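Local coordinates for protein soluble lytic murein transglycosylase (Escherichia coli, PDB 1QSA) that probably cleaves the glycosidic bonds between N-acetylmuramic acid and N-acetylglucosamine in peptidoglycan, forming a 1,6-anhydro bond in the muramic acid, at residues L155-R160 / A177-A182; D212-M217 / Q242-N247; T203-T208 / P238-A243; N197-L202 / A223-Q228; M217-F222 / Q252-I257. One frame throughout, in Å; residues are numbered along the deposited sequence. Where two conformers were deposited one is given.

Interaction 1. Residues L155-R160 / A177-A182; sequences LAYLER and AGQMPA. With SO4 (sulfate ion), chain M.
Y157 carries CG anti to the backbone N (chi1 -166°), which swings its ring out of helix 154-166 and onto P181. M180 starts the same way and then bends at chi2 and chi3, bringing its sulfur back toward the tyrosine. The contact belongs to the alpha-superhelix. It ties helix 154-166 to the turn that follows the next helix, 170-178. A CH-pi contact and a Met-aromatic contact share one ring. P181 CD sits over a face of Y157, 3.6 Å from the ring centroid and 19° off the ring normal. Its nearest ring atom is Y157 CD1, at 3.4 Å. M180 SD approaches obliquely and lies 4.1 Å from Y157 CE1. The methyl beyond it, M180 CE, reaches L158 CD1 at 4.3 Å. The polar end of the tyrosine is held too, because its OH is hydrogen-bonded to L176 O. The hydroxyl also passes 3.3 Å from Q179 O, which takes a hydrogen bond from R147. With an alanine here, P181 CD and M180 SD would probably border a gap, and L176 O would lose its hydroxyl partner. The outer side of the turn meets a sulfate ion, probably from the crystallisation liquor, which R147 also binds. There the backbone N of A182 donates to sulfate O2 at 2.9 Å, with an N-H...O angle of 142°.

Interaction 2. Residues D212-M217 / Q242-N247; sequences DFTRQM and QAQQLN. With SO4 (sulfate ion), chain G.
R215 grips Q244 side-on, with two nitrogens on one carbonyl oxygen. R215 NE donates to Q244 O at 2.9 Å and lies in the carbonyl plane. R215 NH2 reaches the same oxygen at 3.1 Å, tilted from that plane. The long arginine chain is extended, and L246 CD2 lies against it, 3.7 Å from R215 CG. The Q244 side chain donates in return: Q244 NE2 bonds to T214 O at 3.1 Å, from above the carbonyl plane, 71° out of it. Two waters complete the Q244 amide. One joins R215 O to Q244 OE1, and another accepts from Q244 NE2. This is the close part of the contact, and Q244 is buried.

The outer side is looser. R215 NH2 makes a weak bond to Q245 OE1 at 3.3 Å, with the two flat groups almost perpendicular. Q245 is exposed, and its NE2 donates to a sulfate ion at O3, 3.0 Å away. A210 N binds the same ion.

The guanidinium thus closes on the chain just past the end of helix 230-243. Q245 there has positive phi, and L246 N probably bonds back to A241 O. This is consistent with a Schellman motif ending the helix.

Interaction 3. Residues T203-T208 / P238-A243; sequences TFARTT and PSLAQA
A205 CB presses into L240 CD1 at 3.4 Å, tighter than usual van der Waals contact. A243 CB lies 4.0 Å from A205 CB. It also touches the start of the R206 chain, 3.7 Å from R206 CG. The two alanines are consistent with the close approach of the helices here. The axes of 203-207 and 238-243 come within 9.1 Å of each other, 25° from parallel.

R206 carries the contact on to the surface. Its CG is anti to the carbonyl carbon (chi1 -66°) and the chain is extended as far as NE. It therefore runs along helix 230-243 back toward S239, where R206 NH2 stands 3.6 Å from S239 OG. One water holds the guanidinium to the backbone. It lies at the edge of the flat group and accepts from R206 NE at 3.0 Å. The same water donates to S239 O at 2.8 Å, and weakly to the side chain of Q242.

Further out, L240 is packed by F222 and L254. On the far side of helix 201-207, F204 packs against helices 185-196 and 212-228. T208 OG1 donates to F204 O and so ties the end of the helix. Direct contact here is largely between alkyl groups, while the polar link runs through water. Close fit, not charge pairing, therefore probably sets the spacing of the two helices.

Interaction 4. Residues N197-L202 / A223-Q228; sequences NPNTVL and ASVARQ
P198 and N199 lie in an Asx turn headed by N197, and this turn packs against V225 and Q228 near the end of helix 212-228. It is the junction between helix 185-196 and helix 201-207 of the alpha-superhelix. The direct polar bond is between two amides. N199 ND2 donates to Q228 OE1 at 3.1 Å, almost straight, with an N-H...O angle of 173°. The two side chains come from opposite directions, and their amide planes are 62° apart. The oxygen lies in the plane of the N199 amide, while the donor is tilted from the carbonyl plane of Q228. Q228 reaches it with a chain extended beyond CG.

The van der Waals part is built on P198. Its CB meets S224 CB at 3.6 Å. P198 CG lies 3.7 Å from Q228 NE2, the proline ring crossing the glutamine at about a right angle. V225 CG2 lies against the turn, 3.2 Å from P198 O. That methyl also reaches V201 CG1 at 4.1 Å, where V201 begins the next helix. V201 is backed by L194, A218 and M236.

Bonds inside the turn fix N199 for this role. N197 OD1 accepts from two groups of N199. ND2 meets that oxygen on a lone pair, which leaves the amide rotation of N199 set by two acceptors, N197 OD1 and Q228 OE1. The backbone N of N199 reaches N197 OD1 from above the carbonyl plane, at 3.0 Å.

Interaction 5. Residues M217-F222 / Q252-I257; sequences MAAVAF and QELRDI
Apolar contact carries this meeting, with F222 against L254 and I257. F222 CG is anti to the backbone N (chi1 178°), which directs the ring across to helix 248-260. L254 CD2 makes a CH-pi contact over one face, 4.1 Å from the centroid and 29° off the ring normal. I257 CG2 comes in obliquely, 3.8 Å from F222 CD2. The ring also reaches backbone, with F222 CE2 3.4 Å from L254 O. Further along, I257 CD1 lies 3.9 Å from A219 O. Replacing F222 by alanine would probably open a gap between the helices, and L254 CD2 would lose the ring face it lies over.

In the alpha-superhelix the segments 217-222 and 252-257 run nearly parallel, at 17°, their axes 10.5 Å apart at closest. Helix 230-243 lies between them in the chain, and its A233, I237 and L240 also touch F222.

Polar groups stand to the sides. E253 OE1 approaches A219 CB at 4.0 Å. On a side of helix 248-260 turned from the contact, the Q252 amide links two charged neighbours. Q252 OE1 accepts from R255 NH1, and Q252 NE2 donates to D256 OD1 at 2.9 Å. Q252 NE2 also bonds to A278 O, and D256 OD1 to S282 OG.

How the interactions relate
All five contacts lie in one run of the superhelix. Interactions 3 and 5 pair helix with helix, while 1, 2 and 4 set a helix against a turn. Interactions 2, 4 and 5 share helix 212-228. Interactions 2 and 3 share the end of helix 230-243, with Q242 and A243 in both. Interactions 3 and 5 touch through L240. Each contact is partly buried. Buried A205, L240, F222 and L254 make apolar contacts, while exposed R206, Q245, N199 and Q228 carry polar ones at the surface. Interactions 2 and 4 are bridged by direct hydrogen bonds; interaction 3 uses water instead. Interaction 1 stands earlier in the chain and touches interaction 2 through L158 O and F213 CE1.

Interaction 1. Residues L155-R160 / A177-A182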
# COMPACT_ATOMS: atom_id res chain seq x y z
N LEU A 155 18.46 1.09 28.87
CA LEU A 155 17.65 0.02 28.30
C LEU A 155 16.85 0.52 27.10
O LEU A 155 16.57 -0.25 26.19
CB LEU A 155 16.70 -0.59 29.34
CG LEU A 155 17.30 -1.49 30.42
CD1 LEU A 155 16.17 -1.97 31.34
CD2 LEU A 155 18.03 -2.69 29.80
N ALA A 156 16.47 1.80 27.12
CA ALA A 156 15.72 2.39 26.00
C ALA A 156 16.65 2.53 24.80
O ALA A 156 16.22 2.38 23.65
CB ALA A 156 15.13 3.75 26.39
N TYR A 157 17.93 2.79 25.06
CA TYR A 157 18.92 2.93 24.01
C TYR A 157 19.10 1.58 23.31
O TYR A 157 19.00 1.47 22.09
CB TYR A 157 20.27 3.40 24.58
CG TYR A 157 21.24 3.87 23.51
CD1 TYR A 157 21.99 2.96 22.75
CD2 TYR A 157 21.38 5.23 23.23
CE1 TYR A 157 22.83 3.39 21.73
CE2 TYR A 157 22.23 5.68 22.21
CZ TYR A 157 22.95 4.75 21.46
OH TYR A 157 23.75 5.20 20.45
N LEU A 158 19.28 0.53 24.12
CA LEU A 158 19.47 -0.82 23.59
C LEU A 158 18.21 -1.31 22.86
O LEU A 158 18.31 -1.98 21.83
CB LEU A 158 19.85 -1.77 24.74
CG LEU A 158 20.59 -3.04 24.33
CD1 LEU A 158 21.90 -2.69 23.62
CD2 LEU A 158 20.85 -3.88 25.58
N GLU A 159 17.04 -0.92 23.35
CA GLU A 159 15.77 -1.29 22.72
C GLU A 159 15.64 -0.72 21.31
O GLU A 159 15.11 -1.37 20.41
CB GLU A 159 14.59 -0.84 23.60
CG GLU A 159 13.20 -0.97 22.96
CD GLU A 159 12.81 -2.41 22.62
OE1 GLU A 159 13.54 -3.36 22.99
OE2 GLU A 159 11.75 -2.58 21.98
N ARG A 160 16.13 0.50 21.09
CA ARG A 160 16.05 1.06 19.75
C ARG A 160 16.95 0.27 18.79
O ARG A 160 16.61 0.13 17.61
CB ARG A 160 16.40 2.55 19.70
CG ARG A 160 16.05 3.13 18.34
CD ARG A 160 16.25 4.64 18.23
NE ARG A 160 15.68 5.11 16.97
CZ ARG A 160 16.03 6.22 16.34
NH1 ARG A 160 16.98 7.00 16.84
NH2 ARG A 160 15.44 6.54 15.19
N ALA A 177 25.17 1.76 17.74
CA ALA A 177 26.22 0.98 18.38
C ALA A 177 27.55 1.75 18.40
O ALA A 177 28.35 1.59 19.32
CB ALA A 177 26.39 -0.39 17.71
N GLY A 178 27.76 2.59 17.39
CA GLY A 178 28.98 3.40 17.34
C GLY A 178 29.01 4.44 18.46
O GLY A 178 30.09 4.89 18.85
N GLN A 179 27.84 4.82 18.96
CA GLN A 179 27.73 5.80 20.05
C GLN A 179 27.20 5.09 21.31
O GLN A 179 26.57 5.71 22.15
CB GLN A 179 26.73 6.91 19.66
CG GLN A 179 26.95 7.54 18.28
CD GLN A 179 25.80 8.46 17.85
OE1 GLN A 179 24.91 8.78 18.64
NE2 GLN A 179 25.83 8.89 16.60
N MET A 180 27.47 3.79 21.44
CA MET A 180 26.97 3.01 22.57
C MET A 180 27.29 3.53 23.98
O MET A 180 28.41 3.97 24.25
CB MET A 180 27.51 1.58 22.48
CG MET A 180 26.82 0.59 23.39
SD MET A 180 25.19 0.18 22.77
CE MET A 180 25.54 -1.35 21.87
N PRO A 181 26.28 3.54 24.88
CA PRO A 181 26.53 4.00 26.25
C PRO A 181 27.53 3.00 26.85
O PRO A 181 27.59 1.84 26.42
CB PRO A 181 25.16 3.82 26.92
CG PRO A 181 24.20 4.06 25.80
CD PRO A 181 24.84 3.38 24.61
N ALA A 182 28.31 3.43 27.84
CA ALA A 182 29.31 2.57 28.47
C ALA A 182 28.77 1.23 28.96
O ALA A 182 29.48 0.22 28.92
CB ALA A 182 30.01 3.31 29.60
S SO4 M . 27.77 7.14 28.40
O1 SO4 M . 26.82 6.32 29.17
O2 SO4 M . 28.81 6.28 27.81
O3 SO4 M . 27.06 7.87 27.33
O4 SO4 M . 28.42 8.12 29.31

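Interaction 2. Residues D212-M217 / Q242-N247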
# COMPACT_ATOMS: atom_id res chain seq x y z
N ASP A 212 17.95 -12.20 26.05
CA ASP A 212 16.81 -11.98 25.17
C ASP A 212 17.24 -11.05 24.02
O ASP A 212 16.85 -11.24 22.86
CB ASP A 212 15.65 -11.37 25.94
CG ASP A 212 14.38 -11.30 25.12
OD1 ASP A 212 13.97 -12.35 24.56
OD2 ASP A 212 13.81 -10.19 25.02
N PHE A 213 18.08 -10.08 24.35
CA PHE A 213 18.56 -9.13 23.34
C PHE A 213 19.43 -9.79 22.27
O PHE A 213 19.13 -9.68 21.07
CB PHE A 213 19.36 -7.99 24.01
CG PHE A 213 19.97 -7.03 23.03
CD1 PHE A 213 19.18 -6.09 22.37
CD2 PHE A 213 21.33 -7.09 22.73
CE1 PHE A 213 19.74 -5.21 21.43
CE2 PHE A 213 21.91 -6.22 21.78
CZ PHE A 213 21.10 -5.28 21.13
N THR A 214 20.50 -10.48 22.68
CA THR A 214 21.39 -11.10 21.70
C THR A 214 20.74 -12.23 20.91
O THR A 214 21.10 -12.45 19.76
CB THR A 214 22.72 -11.56 22.33
OG1 THR A 214 22.44 -12.48 23.39
CG2 THR A 214 23.50 -10.37 22.86
N ARG A 215 19.73 -12.87 21.50
CA ARG A 215 19.03 -13.95 20.81
C ARG A 215 18.16 -13.34 19.70
O ARG A 215 18.15 -13.83 18.58
CB ARG A 215 18.18 -14.77 21.78
CG ARG A 215 19.01 -15.69 22.66
CD ARG A 215 18.18 -16.34 23.74
NE ARG A 215 19.03 -17.10 24.66
CZ ARG A 215 19.02 -16.97 25.99
NH1 ARG A 215 18.20 -16.09 26.57
NH2 ARG A 215 19.83 -17.71 26.73
N GLN A 216 17.48 -12.24 20.02
CA GLN A 216 16.64 -11.58 19.02
C GLN A 216 17.48 -10.97 17.90
O GLN A 216 17.09 -11.03 16.73
CB GLN A 216 15.77 -10.52 19.67
CG GLN A 216 14.68 -11.09 20.54
CD GLN A 216 13.64 -10.06 20.84
OE1 GLN A 216 13.08 -9.46 19.93
NE2 GLN A 216 13.41 -9.80 22.12
N MET A 217 18.62 -10.39 18.25
CA MET A 217 19.51 -9.80 17.26
C MET A 217 20.02 -10.90 16.32
O MET A 217 20.01 -10.75 15.10
CB MET A 217 20.70 -9.12 17.96
CG MET A 217 20.33 -7.84 18.74
SD MET A 217 19.82 -6.47 17.65
CE MET A 217 21.40 -5.94 17.01
N GLN A 242 22.94 -24.15 20.30
CA GLN A 242 23.86 -24.48 21.39
C GLN A 242 24.59 -23.24 21.92
O GLN A 242 24.75 -23.09 23.13
CB GLN A 242 24.87 -25.53 20.92
CG GLN A 242 25.83 -26.01 22.00
CD GLN A 242 27.24 -25.51 21.77
OE1 GLN A 242 27.57 -24.37 22.10
NE2 GLN A 242 28.08 -26.35 21.18
N ALA A 243 25.01 -22.35 21.03
CA ALA A 243 25.71 -21.12 21.42
C ALA A 243 24.87 -20.18 22.29
O ALA A 243 25.41 -19.47 23.15
CB ALA A 243 26.21 -20.38 20.19
N GLN A 244 23.56 -20.17 22.07
CA GLN A 244 22.68 -19.30 22.85
C GLN A 244 21.68 -20.01 23.75
O GLN A 244 20.78 -19.38 24.29
CB GLN A 244 21.94 -18.33 21.92
CG GLN A 244 22.88 -17.42 21.15
CD GLN A 244 22.13 -16.35 20.37
OE1 GLN A 244 21.17 -16.65 19.66
NE2 GLN A 244 22.57 -15.10 20.50
N GLN A 245 21.87 -21.32 23.92
CA GLN A 245 21.01 -22.15 24.77
C GLN A 245 19.54 -21.88 24.45
O GLN A 245 18.72 -21.71 25.35
CB GLN A 245 21.28 -21.89 26.26
CG GLN A 245 22.76 -21.75 26.65
CD GLN A 245 23.20 -20.28 26.79
OE1 GLN A 245 22.50 -19.46 27.39
NE2 GLN A 245 24.37 -19.95 26.24
N LEU A 246 19.20 -21.86 23.17
CA LEU A 246 17.83 -21.58 22.75
C LEU A 246 16.79 -22.60 23.21
O LEU A 246 17.06 -23.80 23.25
CB LEU A 246 17.77 -21.43 21.23
CG LEU A 246 18.67 -20.36 20.60
CD1 LEU A 246 18.45 -20.36 19.10
CD2 LEU A 246 18.40 -18.98 21.18
N ASN A 247 15.62 -22.10 23.59
CA ASN A 247 14.54 -22.97 24.02
C ASN A 247 13.82 -23.52 22.79
O ASN A 247 14.17 -23.16 21.65
CB ASN A 247 13.57 -22.24 24.97
CG ASN A 247 12.87 -21.05 24.33
OD1 ASN A 247 12.49 -21.09 23.16
ND2 ASN A 247 12.66 -20.00 25.11
S SO4 G . 26.65 -17.37 27.82
O1 SO4 G . 28.00 -16.96 27.40
O2 SO4 G . 26.15 -16.43 28.84
O3 SO4 G . 25.75 -17.36 26.65
O4 SO4 G . 26.70 -18.73 28.39
O HOH W 1 24.80 -14.80 22.34
O HOH W 2 18.71 -16.57 18.21

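Interaction 3. Residues T203-T208 / P238-A243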
# COMPACT_ATOMS: atom_id res chain seq x y z
N THR A 203 29.48 -16.27 15.08
CA THR A 203 30.57 -15.67 15.87
C THR A 203 29.94 -14.74 16.91
O THR A 203 30.30 -14.78 18.09
CB THR A 203 31.54 -14.88 14.98
OG1 THR A 203 32.14 -15.76 14.02
CG2 THR A 203 32.64 -14.24 15.81
N PHE A 204 28.95 -13.95 16.47
CA PHE A 204 28.23 -13.02 17.35
C PHE A 204 27.60 -13.80 18.52
O PHE A 204 27.73 -13.42 19.67
CB PHE A 204 27.14 -12.28 16.56
CG PHE A 204 26.24 -11.40 17.40
CD1 PHE A 204 26.59 -10.07 17.67
CD2 PHE A 204 25.03 -11.88 17.89
CE1 PHE A 204 25.75 -9.24 18.42
CE2 PHE A 204 24.17 -11.06 18.65
CZ PHE A 204 24.53 -9.74 18.91
N ALA A 205 26.94 -14.91 18.19
CA ALA A 205 26.26 -15.75 19.17
C ALA A 205 27.20 -16.42 20.18
O ALA A 205 26.85 -16.58 21.34
CB ALA A 205 25.45 -16.82 18.45
N ARG A 206 28.39 -16.81 19.72
CA ARG A 206 29.36 -17.47 20.59
C ARG A 206 30.20 -16.52 21.44
O ARG A 206 30.60 -16.88 22.54
CB ARG A 206 30.29 -18.35 19.76
CG ARG A 206 29.60 -19.53 19.11
CD ARG A 206 30.55 -20.24 18.16
NE ARG A 206 30.04 -21.55 17.77
CZ ARG A 206 30.57 -22.30 16.81
NH1 ARG A 206 31.61 -21.87 16.12
NH2 ARG A 206 30.03 -23.49 16.53
N THR A 207 30.46 -15.32 20.93
CA THR A 207 31.29 -14.35 21.65
C THR A 207 30.57 -13.36 22.56
O THR A 207 31.21 -12.57 23.25
CB THR A 207 32.21 -13.57 20.70
OG1 THR A 207 31.42 -12.78 19.80
CG2 THR A 207 33.09 -14.53 19.91
N THR A 208 29.24 -13.38 22.54
CA THR A 208 28.44 -12.50 23.39
C THR A 208 27.62 -13.37 24.34
O THR A 208 27.36 -14.54 24.06
CB THR A 208 27.46 -11.58 22.59
OG1 THR A 208 26.44 -12.38 21.97
CG2 THR A 208 28.19 -10.77 21.53
N PRO A 238 21.92 -26.18 14.65
CA PRO A 238 22.42 -26.81 15.88
C PRO A 238 23.46 -25.96 16.62
O PRO A 238 23.37 -25.78 17.84
CB PRO A 238 23.00 -28.14 15.39
CG PRO A 238 22.12 -28.48 14.23
CD PRO A 238 21.96 -27.13 13.52
N SER A 239 24.43 -25.42 15.88
CA SER A 239 25.48 -24.59 16.47
C SER A 239 24.93 -23.32 17.10
O SER A 239 25.38 -22.91 18.18
CB SER A 239 26.52 -24.22 15.42
OG SER A 239 27.29 -25.35 15.04
N LEU A 240 23.96 -22.69 16.44
CA LEU A 240 23.36 -21.47 16.96
C LEU A 240 22.53 -21.75 18.21
O LEU A 240 22.61 -21.03 19.20
CB LEU A 240 22.49 -20.79 15.88
CG LEU A 240 21.92 -19.41 16.20
CD1 LEU A 240 23.02 -18.46 16.67
CD2 LEU A 240 21.23 -18.87 14.96
N ALA A 241 21.75 -22.84 18.18
CA ALA A 241 20.92 -23.22 19.32
C ALA A 241 21.79 -23.51 20.54
O ALA A 241 21.46 -23.13 21.65
CB ALA A 241 20.05 -24.43 18.97
N GLN A 242 22.94 -24.15 20.30
CA GLN A 242 23.86 -24.48 21.39
C GLN A 242 24.59 -23.24 21.92
O GLN A 242 24.75 -23.09 23.13
CB GLN A 242 24.87 -25.53 20.92
CG GLN A 242 25.83 -26.01 22.00
CD GLN A 242 27.24 -25.51 21.77
OE1 GLN A 242 27.57 -24.37 22.10
NE2 GLN A 242 28.08 -26.35 21.18
N ALA A 243 25.01 -22.35 21.03
CA ALA A 243 25.71 -21.12 21.42
C ALA A 243 24.87 -20.18 22.29
O ALA A 243 25.41 -19.47 23.15
CB ALA A 243 26.21 -20.38 20.19
O HOH W 3 28.05 -23.45 18.93

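Interaction 4. Residues N197-L202 / A223-Q228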
# COMPACT_ATOMS: atom_id res chain seq x y z
N ASN A 197 27.50 -7.42 8.23
CA ASN A 197 27.45 -8.70 7.54
C ASN A 197 26.79 -9.74 8.46
O ASN A 197 27.39 -10.19 9.43
CB ASN A 197 28.87 -9.14 7.16
CG ASN A 197 28.91 -10.48 6.49
OD1 ASN A 197 27.88 -11.06 6.14
ND2 ASN A 197 30.12 -11.01 6.30
N PRO A 198 25.55 -10.13 8.13
CA PRO A 198 24.80 -11.11 8.92
C PRO A 198 25.47 -12.47 9.00
O PRO A 198 25.11 -13.28 9.85
CB PRO A 198 23.45 -11.17 8.21
CG PRO A 198 23.80 -10.90 6.79
CD PRO A 198 24.82 -9.79 6.89
N ASN A 199 26.45 -12.72 8.14
CA ASN A 199 27.16 -13.99 8.17
C ASN A 199 28.07 -14.13 9.37
O ASN A 199 28.61 -15.21 9.61
CB ASN A 199 27.91 -14.24 6.85
CG ASN A 199 26.95 -14.49 5.71
OD1 ASN A 199 26.28 -15.52 5.68
ND2 ASN A 199 26.84 -13.52 4.82
N THR A 200 28.22 -13.05 10.15
CA THR A 200 29.02 -13.13 11.38
C THR A 200 28.13 -13.60 12.54
O THR A 200 28.57 -13.65 13.69
CB THR A 200 29.63 -11.76 11.76
OG1 THR A 200 28.58 -10.79 11.91
CG2 THR A 200 30.60 -11.28 10.69
N VAL A 201 26.89 -13.99 12.25
CA VAL A 201 25.95 -14.39 13.29
C VAL A 201 26.38 -15.49 14.26
O VAL A 201 26.11 -15.38 15.46
CB VAL A 201 24.53 -14.70 12.72
CG1 VAL A 201 24.54 -15.95 11.83
CG2 VAL A 201 23.53 -14.84 13.86
N LEU A 202 27.05 -16.54 13.79
CA LEU A 202 27.47 -17.59 14.71
C LEU A 202 28.58 -17.09 15.63
O LEU A 202 28.60 -17.41 16.82
CB LEU A 202 27.90 -18.85 13.95
CG LEU A 202 28.17 -20.08 14.84
CD1 LEU A 202 26.97 -20.41 15.72
CD2 LEU A 202 28.53 -21.26 13.95
N ALA A 223 17.93 -14.80 9.68
CA ALA A 223 16.97 -14.69 8.58
C ALA A 223 17.66 -14.10 7.33
O ALA A 223 17.40 -14.54 6.21
CB ALA A 223 15.78 -13.84 9.00
N SER A 224 18.55 -13.14 7.52
CA SER A 224 19.27 -12.53 6.39
C SER A 224 20.20 -13.57 5.74
O SER A 224 20.32 -13.62 4.50
CB SER A 224 20.08 -11.30 6.84
OG SER A 224 19.22 -10.32 7.39
N VAL A 225 20.84 -14.39 6.58
CA VAL A 225 21.73 -15.44 6.09
C VAL A 225 20.92 -16.46 5.28
O VAL A 225 21.36 -16.89 4.22
CB VAL A 225 22.44 -16.19 7.25
CG1 VAL A 225 23.18 -17.43 6.73
CG2 VAL A 225 23.42 -15.24 7.95
N ALA A 226 19.74 -16.84 5.78
CA ALA A 226 18.89 -17.81 5.09
C ALA A 226 18.41 -17.30 3.74
O ALA A 226 18.18 -18.09 2.81
CB ALA A 226 17.69 -18.20 5.95
N ARG A 227 18.22 -15.99 3.65
CA ARG A 227 17.76 -15.38 2.40
C ARG A 227 18.86 -15.48 1.34
O ARG A 227 18.57 -15.63 0.15
CB ARG A 227 17.38 -13.92 2.65
CG ARG A 227 16.71 -13.23 1.47
CD ARG A 227 16.26 -11.84 1.87
NE ARG A 227 15.68 -11.10 0.74
CZ ARG A 227 16.35 -10.24 -0.02
NH1 ARG A 227 17.63 -9.98 0.22
NH2 ARG A 227 15.73 -9.62 -1.01
N GLN A 228 20.12 -15.41 1.77
CA GLN A 228 21.27 -15.51 0.88
C GLN A 228 21.59 -16.97 0.53
O GLN A 228 21.87 -17.29 -0.63
CB GLN A 228 22.51 -14.90 1.55
CG GLN A 228 22.45 -13.41 1.85
CD GLN A 228 23.69 -12.89 2.58
OE1 GLN A 228 24.73 -13.55 2.60
NE2 GLN A 228 23.58 -11.72 3.19

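Interaction 5. Residues M217-F222 / Q252-I257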
# COMPACT_ATOMS: atom_id res chain seq x y z
N MET A 217 18.62 -10.39 18.25
CA MET A 217 19.51 -9.80 17.26
C MET A 217 20.02 -10.90 16.32
O MET A 217 20.01 -10.75 15.10
CB MET A 217 20.70 -9.12 17.96
CG MET A 217 20.33 -7.84 18.74
SD MET A 217 19.82 -6.47 17.65
CE MET A 217 21.40 -5.94 17.01
N ALA A 218 20.44 -12.02 16.90
CA ALA A 218 20.94 -13.13 16.09
C ALA A 218 19.86 -13.74 15.19
O ALA A 218 20.15 -14.14 14.07
CB ALA A 218 21.57 -14.22 16.99
N ALA A 219 18.62 -13.79 15.67
CA ALA A 219 17.53 -14.35 14.87
C ALA A 219 17.25 -13.51 13.63
O ALA A 219 16.92 -14.05 12.57
CB ALA A 219 16.27 -14.53 15.71
N VAL A 220 17.40 -12.19 13.74
CA VAL A 220 17.20 -11.34 12.56
C VAL A 220 18.34 -11.58 11.56
O VAL A 220 18.10 -11.78 10.36
CB VAL A 220 17.13 -9.83 12.94
CG1 VAL A 220 16.97 -8.98 11.68
CG2 VAL A 220 15.96 -9.57 13.89
N ALA A 221 19.58 -11.60 12.04
CA ALA A 221 20.72 -11.83 11.17
C ALA A 221 20.61 -13.21 10.51
O ALA A 221 20.92 -13.37 9.34
CB ALA A 221 22.02 -11.72 11.96
N PHE A 222 20.13 -14.18 11.27
CA PHE A 222 19.97 -15.55 10.78
C PHE A 222 19.01 -15.56 9.58
O PHE A 222 19.26 -16.26 8.59
CB PHE A 222 19.46 -16.46 11.90
CG PHE A 222 19.21 -17.89 11.47
CD1 PHE A 222 20.26 -18.80 11.40
CD2 PHE A 222 17.93 -18.32 11.15
CE1 PHE A 222 20.03 -20.13 11.03
CE2 PHE A 222 17.68 -19.64 10.78
CZ PHE A 222 18.73 -20.54 10.72
N GLN A 252 12.38 -23.43 17.02
CA GLN A 252 11.35 -23.58 15.99
C GLN A 252 11.27 -22.33 15.11
O GLN A 252 11.00 -22.44 13.92
CB GLN A 252 9.97 -23.89 16.59
CG GLN A 252 8.89 -24.24 15.53
CD GLN A 252 9.28 -25.40 14.60
OE1 GLN A 252 9.88 -26.38 15.03
NE2 GLN A 252 8.93 -25.28 13.32
N GLU A 253 11.52 -21.16 15.69
CA GLU A 253 11.49 -19.93 14.90
C GLU A 253 12.60 -20.03 13.86
O GLU A 253 12.41 -19.64 12.70
CB GLU A 253 11.71 -18.66 15.74
CG GLU A 253 11.72 -17.41 14.84
CD GLU A 253 12.08 -16.09 15.53
OE1 GLU A 253 12.70 -16.11 16.61
OE2 GLU A 253 11.76 -15.03 14.95
N LEU A 254 13.75 -20.56 14.25
CA LEU A 254 14.86 -20.70 13.31
C LEU A 254 14.47 -21.69 12.20
O LEU A 254 14.80 -21.47 11.04
CB LEU A 254 16.13 -21.19 14.01
CG LEU A 254 16.71 -20.29 15.11
CD1 LEU A 254 18.06 -20.86 15.52
CD2 LEU A 254 16.88 -18.84 14.60
N ARG A 255 13.79 -22.77 12.58
CA ARG A 255 13.35 -23.77 11.59
C ARG A 255 12.39 -23.13 10.60
O ARG A 255 12.50 -23.35 9.40
CB ARG A 255 12.66 -24.95 12.26
CG ARG A 255 13.60 -25.89 12.99
CD ARG A 255 12.89 -27.20 13.31
NE ARG A 255 13.67 -28.00 14.25
CZ ARG A 255 13.40 -28.09 15.55
NH1 ARG A 255 12.34 -27.47 16.05
NH2 ARG A 255 14.17 -28.82 16.33
N ASP A 256 11.46 -22.31 11.11
CA ASP A 256 10.47 -21.63 10.27
C ASP A 256 11.15 -20.73 9.25
O ASP A 256 10.77 -20.68 8.08
CB ASP A 256 9.52 -20.76 11.12
CG ASP A 256 8.53 -21.57 11.95
OD1 ASP A 256 8.47 -22.81 11.84
OD2 ASP A 256 7.78 -20.94 12.73
N ILE A 257 12.15 -19.98 9.72
CA ILE A 257 12.91 -19.07 8.87
C ILE A 257 13.53 -19.80 7.68
O ILE A 257 13.41 -19.35 6.53
CB ILE A 257 14.00 -18.35 9.70
CG1 ILE A 257 13.33 -17.30 10.60
CG2 ILE A 257 15.06 -17.72 8.81
CD1 ILE A 257 14.23 -16.80 11.71